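Diaminobutyrate-pyruvate transaminase and L-2,4-diaminobutyrate decarboxylase (Vibrio parahaemolyticus, PDB 2QMA) probably uses pyridoxal 5'-phosphate to decarboxylate L-2,4-diaminobutyrate in its C-terminal domain, the part crystallised here, of a longer protein that probably also acts as a transaminase. Local coordinates at residues A[298-303]-A[325-330]. Sequence-based numbering, arbitrary orientation.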
loop_
_atom_site.group_PDB
_atom_site.type_symbol
_atom_site.label_atom_id
_atom_site.label_comp_id
_atom_site.label_asym_id
_atom_site.label_seq_id
_atom_site.Cartn_x
_atom_site.Cartn_y
_atom_site.Cartn_z
ATOM N N GLY A 298 3.792 19.922 0.394
ATOM C CA GLY A 298 4.703 20.898 0.995
ATOM C C GLY A 298 5.222 20.562 2.383
ATOM O O GLY A 298 5.998 21.326 2.974
ATOM N N GLY A 299 4.817 19.411 2.904
ATOM C CA GLY A 299 5.343 18.929 4.183
ATOM C C GLY A 299 6.859 18.855 4.143
ATOM O O GLY A 299 7.496 19.105 5.159
ATOM N N ALA A 300 7.425 18.571 2.957
ATOM C CA ALA A 300 8.899 18.471 2.788
ATOM C C ALA A 300 9.643 19.753 3.156
ATOM O O ALA A 300 10.826 19.715 3.544
ATOM C CB ALA A 300 9.272 18.003 1.340
ATOM N N LEU A 301 8.960 20.888 3.065
ATOM C CA LEU A 301 9.614 22.169 3.369
ATOM C C LEU A 301 10.051 22.305 4.838
ATOM O O LEU A 301 10.787 23.226 5.202
ATOM C CB LEU A 301 8.697 23.315 2.995
ATOM C CG LEU A 301 8.380 23.476 1.519
ATOM C CD1 LEU A 301 7.573 24.795 1.390
ATOM C CD2 LEU A 301 9.683 23.500 0.615
ATOM N N ILE A 302 9.560 21.407 5.691
ATOM C CA ILE A 302 10.027 21.329 7.075
ATOM C C ILE A 302 11.571 21.236 7.157
ATOM O O ILE A 302 12.172 21.706 8.141
ATOM C CB ILE A 302 9.358 20.153 7.843
ATOM C CG1 ILE A 302 9.296 20.461 9.344
ATOM C CG2 ILE A 302 10.024 18.791 7.479
ATOM C CD1 ILE A 302 8.229 21.484 9.702
ATOM N N LEU A 303 12.193 20.686 6.109
ATOM C CA LEU A 303 13.657 20.496 6.090
ATOM C C LEU A 303 14.432 21.641 5.436
ATOM O O LEU A 303 15.692 21.654 5.477
ATOM C CB LEU A 303 14.050 19.206 5.359
ATOM C CG LEU A 303 13.518 17.884 5.903
ATOM C CD1 LEU A 303 13.999 16.691 5.021
ATOM C CD2 LEU A 303 13.845 17.710 7.399
ATOM N N LYS A 325 6.465 11.952 -2.700
ATOM C CA LYS A 325 6.386 13.176 -3.469
ATOM C C LYS A 325 7.758 13.902 -3.374
ATOM O O LYS A 325 8.759 13.458 -3.981
ATOM C CB LYS A 325 5.169 14.038 -3.056
ATOM C CG LYS A 325 3.822 13.446 -3.525
ATOM C CD LYS A 325 2.632 14.187 -2.938
ATOM C CE LYS A 325 1.334 13.904 -3.659
ATOM N NZ LYS A 325 0.673 12.589 -3.450
ATOM N N LEU A 326 7.829 14.978 -2.603
ATOM C CA LEU A 326 9.002 15.829 -2.646
ATOM C C LEU A 326 10.192 15.270 -1.859
ATOM O O LEU A 326 11.310 15.786 -1.960
ATOM C CB LEU A 326 8.598 17.210 -2.127
ATOM C CG LEU A 326 9.275 18.514 -2.509
ATOM C CD1 LEU A 326 9.628 18.667 -3.990
ATOM C CD2 LEU A 326 8.416 19.692 -1.941
ATOM N N PHE A 327 9.981 14.202 -1.092
ATOM C CA PHE A 327 11.130 13.502 -0.460
ATOM C C PHE A 327 11.810 12.468 -1.390
ATOM O O PHE A 327 12.789 11.808 -1.001
ATOM C CB PHE A 327 10.706 12.761 0.796
ATOM C CG PHE A 327 10.354 13.643 1.995
ATOM C CD1 PHE A 327 11.268 13.835 3.044
ATOM C CD2 PHE A 327 9.062 14.176 2.125
ATOM C CE1 PHE A 327 10.913 14.586 4.191
ATOM C CE2 PHE A 327 8.709 14.924 3.231
ATOM C CZ PHE A 327 9.630 15.121 4.282
ATOM N N TYR A 328 11.277 12.324 -2.601
ATOM C CA TYR A 328 11.862 11.462 -3.654
ATOM C C TYR A 328 11.910 9.952 -3.396
ATOM O O TYR A 328 12.634 9.223 -4.084
ATOM C CB TYR A 328 13.283 11.938 -3.949
ATOM C CG TYR A 328 13.357 13.412 -4.252
ATOM C CD1 TYR A 328 12.784 13.934 -5.421
ATOM C CD2 TYR A 328 14.086 14.273 -3.424
ATOM C CE1 TYR A 328 12.890 15.294 -5.740
ATOM C CE2 TYR A 328 14.212 15.664 -3.750
ATOM C CZ TYR A 328 13.590 16.147 -4.904
ATOM O OH TYR A 328 13.682 17.479 -5.225
ATOM N N GLN A 329 11.145 9.482 -2.410
ATOM C CA GLN A 329 11.070 8.055 -2.142
ATOM C C GLN A 329 10.209 7.358 -3.209
ATOM O O GLN A 329 9.286 7.969 -3.749
ATOM C CB GLN A 329 10.509 7.804 -0.712
ATOM C CG GLN A 329 11.325 8.573 0.361
ATOM C CD GLN A 329 12.837 8.284 0.274
ATOM O OE1 GLN A 329 13.296 7.219 0.686
ATOM N NE2 GLN A 329 13.598 9.222 -0.290
ATOM N N THR A 330 10.478 6.081 -3.476
ATOM C CA THR A 330 9.615 5.304 -4.355
ATOM C C THR A 330 8.193 5.085 -3.755
ATOM O O THR A 330 8.011 4.937 -2.523
ATOM C CB THR A 330 10.221 3.929 -4.685
ATOM O OG1 THR A 330 10.601 3.296 -3.475
ATOM C CG2 THR A 330 11.483 4.029 -5.614
#
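The methyl of A300 fits between L326 and F327, two consecutive residues at the centre of a type I beta turn running from K325 to Y328. On one side its CB meets CB of L326 at 3.6 Å, with CG and CD2 of the same leucine close behind. On the other it sits over a face of the F327 ring as a CH-pi contact, with A300 CB 4.1 Å from the ring centroid and 29° off the normal. The ring reaches past the methyl to the backbone, where F327 CE2 lies 3.6 Å from A300 CA. F327 CG stands anti to its own carbonyl carbon (chi1 -71°), which swings the ring across to the short 3-10 segment 299-303. This half of the contact is buried and close-packed; toward partly exposed L303 it thins to one branch, CD1, 3.8 Å from F327 CE1, the two side chains crossing at about a right angle. Beyond F327 the chain turns away, and Q329 folds back on the turn: NE2 donates to F327 O at 2.8 Å in a nearly straight bond (166°). K325, predicted to carry the cofactor as a Schiff base but without it in this structure, opens the turn; the far end of its side chain runs off from the 3-10 segment, and NZ forms a salt bridge with D322. The contact thus packs the turn beginning at the predicted cofactor lysine against the loop after strand 290-295, as part of a pyridoxal-dependent decarboxylase domain. The 3-10 segment follows that strand, the turn follows the neighbouring parallel strand 318-322, and helix 389-411 touches both through Y396 on A300 and L399 on L326.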